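Local coordinates for probable glutathione S-transferase GSTU1 (Oryza sativa, PDB 1OYJ), which conjugates reduced glutathione to a wide range of exogenous and endogenous hydrophobic electrophiles, as a tau-family glutathione transferase, at residues T83-L87 with R161-V167; C118-L122 with A133-M137; W175-R181 with V217-V221. One frame throughout, in Å; residues are numbered along the deposited sequence.

Contact 1 (T83-L87 with R161-V167); sequences TPHLL and RLGFVDV
Arg-161 has its CG between backbone N and carbonyl carbon (chi1 70°) and then runs extended from CG to NE, which carries its guanidinium to the backbone of His-85; the His-85 ring, with chi1 59°, stands at the same group. NH1 and NH2 both donate to the single oxygen His-85 O, at 3.1 Å and 2.9 Å; NH1 lies on a lone pair in the carbonyl plane, whereas NH2 sits above that plane. NH1 also sits over the centre of one imidazole face, the two flat groups standing nearly perpendicular, and Pro-84 CB lies 3.5 Å above one face of the guanidinium. Beyond these bonds, Leu-86 O accepts from Phe-164 N at 2.8 Å, so the loop supplies an acceptor to the first turn of helix 164-169. Gly-163 is the N-cap of that helix, and its own N donates to Asp-166 OD2 at 2.8 Å, the aspartate half of the N-capping box familiar from glutathione transferases. Leu-162 and Val-167, touching just across the cap, form the accompanying hydrophobic staple, and Leu-86 CD2 meets Val-167 CG2 at 3.9 Å. Leu-87 lays CD1 over the centre of the Phe-164 ring as a CH-pi contact, 4.2 Å from the centroid, while its CD2 presses on Phe-164 CB. Asp-77 of helix 69-79 receives the N-H groups of Leu-86 and Leu-87. Those two linker donors thus go to the thioredoxin-like domain and the carbonyls of His-85 and Leu-86 to the helical domain, flanked by leucine and phenylalanine packing.

Contact 2 (C118-L122 with A133-M137); sequences CGSRL and AGREM. With GSH (glutathione), chain O.
Arg-121 and Glu-136 reach toward each other from facing helices in a long salt bridge, NH1 to OE2 3.9 Å, with the carboxylate oxygen near the guanidinium plane at its edge. The bound glutathione lies beside this pair, joined covalently to Cys-118 by a mixed disulfide, SG to GSH SG2 2.2 Å. The same ligand sulfur sits over one face of the Arg-121 guanidinium, 3.4 Å from NH1, and Glu-136 OE2 comes equally near GSH CB2; Lys-114 adds a hydrogen bond to the ligand. A lysine in place of Glu-136 would probably leave Arg-121 without its opposing charge and set two cations against each other beside the ligand. The segments belong to the antiparallel helices 97-124 and 127-148 of the all-helical C-terminal domain, whose local axes pass 9.1 Å apart at 146°. One water crosses the gap, donating to Cys-118 O and to Ala-133 O. Apolar contacts complete the interface: Leu-122 CD2 rests 3.7 Å from Ala-133 CB. Met-137, with CG anti to its own N (chi1 -179°) and bends at chi2 and chi3, curls its CE onto the backbone of Gly-119, 3.5 Å from the N.

Contact 3 (W175-R181 with V217-V221); sequences WFYSYER and VYDFV
Trp-175 receives Val-217 CG1 over one face of its indole, a CH-pi contact 3.6 Å from the centroid of the five-membered ring. CG1 stands anti to the backbone N of Val-217 (chi1 172°), which points this methyl at the indole, while Val-221 CG2 touches the six-membered ring at CZ3, 4.0 Å away. Farther along, Tyr-177 turns an edge to the face of Tyr-218 in a T-shaped pair with centroids 5.3 Å apart and planes at 76°. Between the two aromatic contacts Ser-178 OG wedges in close to the helix backbone, 3.2 Å from Tyr-218 CA, and lies near the plane of the Tyr-218 ring at its edge. Arg-181 NH2 approaches Tyr-218 OH at 2.8 Å, but the angle is too poor for a hydrogen bond. These side chains pack helix 176-183 against the C-terminal helix 214-229 of the helical domain, local axes 9.2 Å apart and inclined at 52°. In the next shell, Arg-181 lays its CG over one face of the Tyr-177 ring, a turn away on the same helix, on the side where Tyr-218 also lies. Trp-175 and Phe-220 both touch Val-14, next to the glutathione-binding Ser-15, so the seam reaches the edge of the active-site cleft. On the domain side, Trp-123 of helix 97-124 touches Val-221.

How the contacts relate
Contacts 2 and 3 are neighbours in the helical domain, centres about 12 Å apart, and Tyr-179 joins them: Leu-122 CD1 lies 3.7 Å from Tyr-179 CA, while Gly-119 and Met-137 touch its ring. Contact 1 stands apart on the other side of the chain's centre, about 27 Å from contact 2 and 26 Å from contact 3 between centres, where the two domains meet. Contacts 1 and 3 each come near the active site: the side chain of Val-167 is about 8 Å from that of Ser-69, and that of Trp-175 about 7 Å from that of Ser-15, both glutathione-binding. The glutathione of contact 2 occupies a separate pocket, with Lys-114 and Ile-140.

Contact 1 (T83-L87 with R161-V167)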
loop_
_atom_site.group_PDB
_atom_site.type_symbol
_atom_site.label_atom_id
_atom_site.label_comp_id
_atom_site.label_asym_id
_atom_site.label_seq_id
_atom_site.Cartn_x
_atom_site.Cartn_y
_atom_site.Cartn_z
ATOM N N THR A 83 10.940 7.268 -19.951
ATOM C CA THR A 83 10.180 6.113 -20.434
ATOM C C THR A 83 8.672 6.293 -20.286
ATOM O O THR A 83 8.231 7.126 -19.515
ATOM C CB THR A 83 10.625 4.886 -19.646
ATOM O OG1 THR A 83 10.288 5.007 -18.223
ATOM C CG2 THR A 83 12.138 4.720 -19.744
ATOM N N PRO A 84 7.862 5.577 -21.063
ATOM C CA PRO A 84 6.424 5.753 -20.963
ATOM C C PRO A 84 5.995 5.516 -19.522
ATOM O O PRO A 84 6.471 4.590 -18.884
ATOM C CB PRO A 84 5.847 4.700 -21.922
ATOM C CG PRO A 84 6.958 4.217 -22.724
ATOM C CD PRO A 84 8.233 4.596 -22.094
ATOM N N HIS A 85 5.122 6.374 -19.021
ATOM C CA HIS A 85 4.787 6.449 -17.620
ATOM C C HIS A 85 3.610 5.535 -17.284
ATOM O O HIS A 85 2.725 5.333 -18.101
ATOM C CB HIS A 85 4.441 7.895 -17.235
ATOM C CG HIS A 85 3.297 8.455 -18.022
ATOM N ND1 HIS A 85 3.481 9.217 -19.151
ATOM C CD2 HIS A 85 1.954 8.285 -17.898
ATOM C CE1 HIS A 85 2.299 9.509 -19.676
ATOM N NE2 HIS A 85 1.355 8.982 -18.917
ATOM N N LEU A 86 3.622 4.980 -16.092
ATOM C CA LEU A 86 2.504 4.146 -15.614
ATOM C C LEU A 86 1.437 5.028 -14.963
ATOM O O LEU A 86 0.265 4.710 -15.007
ATOM C CB LEU A 86 2.998 3.115 -14.602
ATOM C CG LEU A 86 3.808 1.985 -15.224
ATOM C CD1 LEU A 86 4.387 1.152 -14.098
ATOM C CD2 LEU A 86 2.976 1.221 -16.176
ATOM N N LEU A 87 1.882 6.117 -14.336
ATOM C CA LEU A 87 0.976 7.082 -13.749
ATOM C C LEU A 87 1.199 8.390 -14.467
ATOM O O LEU A 87 2.302 8.702 -14.862
ATOM C CB LEU A 87 1.299 7.253 -12.281
ATOM C CG LEU A 87 1.031 6.057 -11.368
ATOM C CD1 LEU A 87 1.724 6.204 -10.087
ATOM C CD2 LEU A 87 -0.399 5.902 -11.191
ATOM N N ARG A 161 -2.277 2.105 -23.907
ATOM C CA ARG A 161 -1.304 1.172 -23.351
ATOM C C ARG A 161 -1.503 0.954 -21.841
ATOM O O ARG A 161 -2.308 1.619 -21.202
ATOM C CB ARG A 161 0.116 1.646 -23.639
ATOM C CG ARG A 161 0.541 2.832 -22.904
ATOM C CD ARG A 161 1.863 3.530 -23.467
ATOM N NE ARG A 161 1.967 4.832 -22.846
ATOM C CZ ARG A 161 2.289 5.041 -21.538
ATOM N NH1 ARG A 161 2.329 6.269 -21.049
ATOM N NH2 ARG A 161 2.647 4.030 -20.720
ATOM N N LEU A 162 -0.770 -0.007 -21.290
ATOM C CA LEU A 162 -0.917 -0.362 -19.906
ATOM C C LEU A 162 -0.593 0.789 -18.962
ATOM O O LEU A 162 0.382 1.472 -19.133
ATOM C CB LEU A 162 -0.038 -1.555 -19.589
ATOM C CG LEU A 162 -0.343 -2.839 -20.398
ATOM C CD1 LEU A 162 0.763 -3.782 -20.144
ATOM C CD2 LEU A 162 -1.658 -3.512 -20.057
ATOM N N GLY A 163 -1.495 1.044 -18.017
ATOM C CA GLY A 163 -1.268 1.965 -16.936
ATOM C C GLY A 163 -0.882 1.221 -15.635
ATOM O O GLY A 163 -0.886 -0.070 -15.538
ATOM N N PHE A 164 -0.629 2.038 -14.616
ATOM C CA PHE A 164 -0.362 1.518 -13.259
ATOM C C PHE A 164 -1.290 0.398 -12.772
ATOM O O PHE A 164 -0.845 -0.657 -12.386
ATOM C CB PHE A 164 -0.435 2.655 -12.274
ATOM C CG PHE A 164 0.121 2.359 -10.916
ATOM C CD1 PHE A 164 1.418 2.054 -10.728
ATOM C CD2 PHE A 164 -0.654 2.528 -9.786
ATOM C CE1 PHE A 164 1.917 1.827 -9.412
ATOM C CE2 PHE A 164 -0.121 2.406 -8.482
ATOM C CZ PHE A 164 1.125 1.979 -8.314
ATOM N N VAL A 165 -2.591 0.590 -12.795
ATOM C CA VAL A 165 -3.491 -0.446 -12.345
ATOM C C VAL A 165 -3.496 -1.599 -13.264
ATOM O O VAL A 165 -3.594 -2.736 -12.791
ATOM C CB VAL A 165 -4.962 0.095 -12.206
ATOM C CG1 VAL A 165 -5.903 -0.979 -11.775
ATOM C CG2 VAL A 165 -4.996 1.208 -11.145
ATOM N N ASP A 166 -3.421 -1.360 -14.578
ATOM C CA ASP A 166 -3.400 -2.463 -15.516
ATOM C C ASP A 166 -2.219 -3.415 -15.170
ATOM O O ASP A 166 -2.380 -4.604 -15.114
ATOM C CB ASP A 166 -3.259 -2.050 -16.908
ATOM C CG ASP A 166 -4.409 -1.135 -17.380
ATOM O OD1 ASP A 166 -5.557 -1.604 -17.565
ATOM O OD2 ASP A 166 -4.139 0.059 -17.634
ATOM N N VAL A 167 -1.064 -2.827 -14.973
ATOM C CA VAL A 167 0.104 -3.588 -14.607
ATOM C C VAL A 167 -0.039 -4.284 -13.297
ATOM O O VAL A 167 0.324 -5.467 -13.164
ATOM C CB VAL A 167 1.377 -2.760 -14.783
ATOM C CG1 VAL A 167 2.598 -3.597 -14.363
ATOM C CG2 VAL A 167 1.579 -2.403 -16.237
#

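Contact 2 (C118-L122 with A133-M137)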
loop_
_atom_site.group_PDB
_atom_site.type_symbol
_atom_site.label_atom_id
_atom_site.label_comp_id
_atom_site.label_asym_id
_atom_site.label_seq_id
_atom_site.Cartn_x
_atom_site.Cartn_y
_atom_site.Cartn_z
ATOM N N CYS A 118 -7.346 -13.464 -1.444
ATOM C CA CYS A 118 -8.632 -14.014 -1.655
ATOM C C CYS A 118 -8.553 -15.139 -2.623
ATOM O O CYS A 118 -9.309 -16.105 -2.525
ATOM C CB CYS A 118 -9.625 -12.943 -2.063
ATOM S SG CYS A 118 -9.605 -11.549 -0.858
ATOM N N GLY A 119 -7.605 -15.041 -3.554
ATOM C CA GLY A 119 -7.376 -16.133 -4.441
ATOM C C GLY A 119 -6.855 -17.374 -3.772
ATOM O O GLY A 119 -7.315 -18.496 -4.128
ATOM N N SER A 120 -5.946 -17.207 -2.816
ATOM C CA SER A 120 -5.342 -18.332 -2.179
ATOM C C SER A 120 -6.381 -19.193 -1.416
ATOM O O SER A 120 -6.249 -20.441 -1.349
ATOM C CB SER A 120 -4.284 -17.894 -1.167
ATOM O OG SER A 120 -3.210 -17.264 -1.846
ATOM N N ARG A 121 -7.390 -18.556 -0.863
ATOM C CA ARG A 121 -8.440 -19.305 -0.188
ATOM C C ARG A 121 -9.087 -20.311 -1.097
ATOM O O ARG A 121 -9.582 -21.333 -0.604
ATOM C CB ARG A 121 -9.552 -18.370 0.289
ATOM C CG ARG A 121 -8.987 -17.325 1.298
ATOM C CD ARG A 121 -10.019 -16.327 1.767
ATOM N NE ARG A 121 -9.526 -15.506 2.868
ATOM C CZ ARG A 121 -10.306 -14.677 3.564
ATOM N NH1 ARG A 121 -11.607 -14.562 3.266
ATOM N NH2 ARG A 121 -9.796 -13.999 4.579
ATOM N N LEU A 122 -9.106 -20.038 -2.412
ATOM C CA LEU A 122 -9.807 -20.941 -3.318
ATOM C C LEU A 122 -9.096 -22.296 -3.389
ATOM O O LEU A 122 -9.728 -23.341 -3.642
ATOM C CB LEU A 122 -9.926 -20.363 -4.700
ATOM C CG LEU A 122 -10.608 -19.015 -4.800
ATOM C CD1 LEU A 122 -10.719 -18.577 -6.227
ATOM C CD2 LEU A 122 -12.008 -19.034 -4.219
ATOM N N ALA A 133 -15.806 -18.877 -0.711
ATOM C CA ALA A 133 -14.646 -18.068 -1.114
ATOM C C ALA A 133 -14.739 -17.729 -2.629
ATOM O O ALA A 133 -14.378 -16.619 -3.046
ATOM C CB ALA A 133 -13.370 -18.727 -0.785
ATOM N N GLY A 134 -15.270 -18.643 -3.411
ATOM C CA GLY A 134 -15.510 -18.427 -4.814
ATOM C C GLY A 134 -16.496 -17.268 -5.052
ATOM O O GLY A 134 -16.330 -16.509 -6.003
ATOM N N ARG A 135 -17.573 -17.186 -4.258
ATOM C CA ARG A 135 -18.509 -16.139 -4.425
ATOM C C ARG A 135 -17.882 -14.759 -4.122
ATOM O O ARG A 135 -18.222 -13.727 -4.782
ATOM C CB ARG A 135 -19.788 -16.354 -3.569
ATOM C CG ARG A 135 -20.673 -17.516 -4.097
ATOM C CD ARG A 135 -21.978 -17.695 -3.281
ATOM N NE ARG A 135 -21.715 -18.196 -1.948
ATOM C CZ ARG A 135 -21.948 -19.454 -1.584
ATOM N NH1 ARG A 135 -22.355 -20.277 -2.502
ATOM N NH2 ARG A 135 -21.761 -19.889 -0.328
ATOM N N GLU A 136 -16.972 -14.736 -3.179
ATOM C CA GLU A 136 -16.380 -13.469 -2.809
ATOM C C GLU A 136 -15.426 -13.111 -3.957
ATOM O O GLU A 136 -15.334 -11.952 -4.286
ATOM C CB GLU A 136 -15.601 -13.529 -1.471
ATOM C CG GLU A 136 -16.498 -13.744 -0.221
ATOM C CD GLU A 136 -15.909 -13.189 1.067
ATOM O OE1 GLU A 136 -16.424 -12.146 1.570
ATOM O OE2 GLU A 136 -15.003 -13.829 1.568
ATOM N N MET A 137 -14.736 -14.114 -4.530
ATOM C CA MET A 137 -13.833 -13.843 -5.664
ATOM C C MET A 137 -14.602 -13.263 -6.837
ATOM O O MET A 137 -14.193 -12.237 -7.392
ATOM C CB MET A 137 -12.992 -15.034 -6.114
ATOM C CG MET A 137 -12.038 -14.668 -7.306
ATOM S SD MET A 137 -10.888 -13.208 -7.027
ATOM C CE MET A 137 -9.787 -14.021 -6.055
HETATM N N1 GSH O . -10.027 -7.270 7.102
HETATM C CA1 GSH O . -10.105 -8.529 6.360
HETATM C C1 GSH O . -10.941 -9.484 7.181
HETATM O O11 GSH O . -10.509 -10.581 7.510
HETATM O O12 GSH O . -12.056 -9.171 7.552
HETATM C CB1 GSH O . -10.692 -8.239 4.929
HETATM C CG1 GSH O . -10.746 -9.497 4.053
HETATM C CD1 GSH O . -11.145 -9.382 2.565
HETATM O OE1 GSH O . -10.524 -8.655 1.810
HETATM N N2 GSH O . -12.145 -10.171 2.162
HETATM C CA2 GSH O . -12.464 -10.473 0.765
HETATM C C2 GSH O . -13.808 -9.954 0.380
HETATM O O2 GSH O . -14.375 -10.346 -0.666
HETATM C CB2 GSH O . -12.352 -11.964 0.501
HETATM S SG2 GSH O . -10.650 -12.481 0.786
HETATM N N3 GSH O . -14.272 -9.014 1.256
HETATM C CA3 GSH O . -15.477 -8.251 0.977
HETATM C C3 GSH O . -15.397 -7.287 -0.206
HETATM O O31 GSH O . -14.248 -6.965 -0.662
HETATM O O32 GSH O . -16.493 -6.843 -0.687
HETATM O O HOH W 1 -12.144 -15.504 -1.561
#

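Contact 3 (W175-R181 with V217-V221)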
loop_
_atom_site.group_PDB
_atom_site.type_symbol
_atom_site.label_atom_id
_atom_site.label_comp_id
_atom_site.label_asym_id
_atom_site.label_seq_id
_atom_site.Cartn_x
_atom_site.Cartn_y
_atom_site.Cartn_z
ATOM N N TRP A 175 -4.127 -16.471 -13.408
ATOM C CA TRP A 175 -4.748 -17.267 -12.372
ATOM C C TRP A 175 -6.241 -17.326 -12.549
ATOM O O TRP A 175 -6.912 -18.028 -11.781
ATOM C CB TRP A 175 -4.385 -16.669 -10.996
ATOM C CG TRP A 175 -2.927 -16.580 -10.728
ATOM C CD1 TRP A 175 -2.055 -15.848 -11.361
ATOM C CD2 TRP A 175 -2.179 -17.298 -9.737
ATOM N NE1 TRP A 175 -0.799 -16.013 -10.843
ATOM C CE2 TRP A 175 -0.859 -16.906 -9.838
ATOM C CE3 TRP A 175 -2.501 -18.217 -8.775
ATOM C CZ2 TRP A 175 0.139 -17.388 -8.999
ATOM C CZ3 TRP A 175 -1.487 -18.723 -7.997
ATOM C CH2 TRP A 175 -0.217 -18.292 -8.096
ATOM N N PHE A 176 -6.809 -16.617 -13.526
ATOM C CA PHE A 176 -8.271 -16.580 -13.611
ATOM C C PHE A 176 -8.828 -18.024 -13.777
ATOM O O PHE A 176 -9.780 -18.429 -13.132
ATOM C CB PHE A 176 -8.806 -15.678 -14.724
ATOM C CG PHE A 176 -8.805 -14.181 -14.389
ATOM C CD1 PHE A 176 -8.316 -13.701 -13.184
ATOM C CD2 PHE A 176 -9.247 -13.271 -15.340
ATOM C CE1 PHE A 176 -8.285 -12.368 -12.925
ATOM C CE2 PHE A 176 -9.257 -11.889 -14.998
ATOM C CZ PHE A 176 -8.753 -11.478 -13.856
ATOM N N TYR A 177 -8.132 -18.801 -14.578
ATOM C CA TYR A 177 -8.549 -20.159 -14.892
ATOM C C TYR A 177 -8.600 -20.961 -13.636
ATOM O O TYR A 177 -9.586 -21.638 -13.414
ATOM C CB TYR A 177 -7.653 -20.798 -15.984
ATOM C CG TYR A 177 -7.958 -22.285 -16.221
ATOM C CD1 TYR A 177 -9.144 -22.695 -16.849
ATOM C CD2 TYR A 177 -7.096 -23.268 -15.786
ATOM C CE1 TYR A 177 -9.447 -24.105 -17.059
ATOM C CE2 TYR A 177 -7.367 -24.638 -16.011
ATOM C CZ TYR A 177 -8.551 -25.054 -16.645
ATOM O OH TYR A 177 -8.841 -26.411 -16.849
ATOM N N SER A 178 -7.564 -20.857 -12.809
ATOM C CA SER A 178 -7.499 -21.529 -11.546
ATOM C C SER A 178 -8.615 -21.056 -10.583
ATOM O O SER A 178 -9.160 -21.879 -9.847
ATOM C CB SER A 178 -6.109 -21.333 -10.911
ATOM O OG SER A 178 -5.084 -21.908 -11.704
ATOM N N TYR A 179 -8.937 -19.772 -10.614
ATOM C CA TYR A 179 -10.020 -19.265 -9.782
ATOM C C TYR A 179 -11.313 -19.898 -10.236
ATOM O O TYR A 179 -12.139 -20.233 -9.389
ATOM C CB TYR A 179 -10.209 -17.760 -9.903
ATOM C CG TYR A 179 -9.033 -16.908 -9.461
ATOM C CD1 TYR A 179 -8.062 -17.386 -8.656
ATOM C CD2 TYR A 179 -8.964 -15.628 -9.823
ATOM C CE1 TYR A 179 -6.988 -16.585 -8.303
ATOM C CE2 TYR A 179 -7.942 -14.840 -9.442
ATOM C CZ TYR A 179 -6.962 -15.326 -8.709
ATOM O OH TYR A 179 -5.925 -14.451 -8.352
ATOM N N GLU A 180 -11.468 -20.025 -11.561
ATOM C CA GLU A 180 -12.642 -20.658 -12.162
ATOM C C GLU A 180 -12.875 -22.069 -11.763
ATOM O O GLU A 180 -14.008 -22.437 -11.329
ATOM C CB GLU A 180 -12.691 -20.564 -13.702
ATOM C CG GLU A 180 -12.958 -19.157 -14.187
ATOM C CD GLU A 180 -12.809 -18.960 -15.686
ATOM O OE1 GLU A 180 -12.105 -19.738 -16.337
ATOM O OE2 GLU A 180 -13.441 -18.043 -16.196
ATOM N N ARG A 181 -11.822 -22.860 -11.829
ATOM C CA ARG A 181 -11.979 -24.247 -11.523
ATOM C C ARG A 181 -12.154 -24.444 -10.023
ATOM O O ARG A 181 -12.957 -25.256 -9.599
ATOM C CB ARG A 181 -10.756 -25.035 -12.041
ATOM C CG ARG A 181 -10.678 -25.017 -13.580
ATOM C CD ARG A 181 -10.348 -26.276 -14.211
ATOM N NE ARG A 181 -11.299 -27.363 -13.988
ATOM C CZ ARG A 181 -10.924 -28.597 -13.668
ATOM N NH1 ARG A 181 -11.815 -29.572 -13.526
ATOM N NH2 ARG A 181 -9.637 -28.866 -13.473
ATOM N N VAL A 217 -0.080 -22.283 -14.513
ATOM C CA VAL A 217 -0.455 -21.787 -13.196
ATOM C C VAL A 217 -1.376 -22.754 -12.526
ATOM O O VAL A 217 -1.188 -23.038 -11.370
ATOM C CB VAL A 217 -1.081 -20.369 -13.240
ATOM C CG1 VAL A 217 -1.656 -19.896 -11.891
ATOM C CG2 VAL A 217 -0.072 -19.340 -13.699
ATOM N N TYR A 218 -2.270 -23.374 -13.264
ATOM C CA TYR A 218 -3.196 -24.329 -12.629
ATOM C C TYR A 218 -2.442 -25.511 -12.071
ATOM O O TYR A 218 -2.849 -26.076 -11.065
ATOM C CB TYR A 218 -4.223 -24.844 -13.572
ATOM C CG TYR A 218 -5.337 -25.713 -12.943
ATOM C CD1 TYR A 218 -6.037 -25.286 -11.846
ATOM C CD2 TYR A 218 -5.661 -26.944 -13.473
ATOM C CE1 TYR A 218 -7.047 -26.029 -11.303
ATOM C CE2 TYR A 218 -6.682 -27.716 -12.907
ATOM C CZ TYR A 218 -7.350 -27.234 -11.834
ATOM O OH TYR A 218 -8.337 -27.943 -11.226
ATOM N N ASP A 219 -1.389 -25.908 -12.777
ATOM C CA ASP A 219 -0.523 -26.997 -12.342
ATOM C C ASP A 219 0.244 -26.608 -11.091
ATOM O O ASP A 219 0.349 -27.374 -10.099
ATOM C CB ASP A 219 0.396 -27.322 -13.493
ATOM C CG ASP A 219 -0.243 -28.287 -14.464
ATOM O OD1 ASP A 219 -1.289 -28.945 -14.133
ATOM O OD2 ASP A 219 0.234 -28.400 -15.589
ATOM N N PHE A 220 0.695 -25.378 -11.034
ATOM C CA PHE A 220 1.346 -24.900 -9.795
ATOM C C PHE A 220 0.300 -24.884 -8.620
ATOM O O PHE A 220 0.629 -25.289 -7.499
ATOM C CB PHE A 220 1.939 -23.552 -10.015
ATOM C CG PHE A 220 2.685 -23.043 -8.886
ATOM C CD1 PHE A 220 3.934 -23.523 -8.606
ATOM C CD2 PHE A 220 2.168 -22.042 -8.101
ATOM C CE1 PHE A 220 4.635 -23.080 -7.490
ATOM C CE2 PHE A 220 2.868 -21.561 -7.038
ATOM C CZ PHE A 220 4.136 -22.085 -6.744
ATOM N N VAL A 221 -0.935 -24.459 -8.885
ATOM C CA VAL A 221 -1.927 -24.398 -7.834
ATOM C C VAL A 221 -2.118 -25.823 -7.322
ATOM O O VAL A 221 -2.419 -26.066 -6.149
ATOM C CB VAL A 221 -3.199 -23.881 -8.376
ATOM C CG1 VAL A 221 -4.330 -24.136 -7.445
ATOM C CG2 VAL A 221 -3.039 -22.406 -8.604
#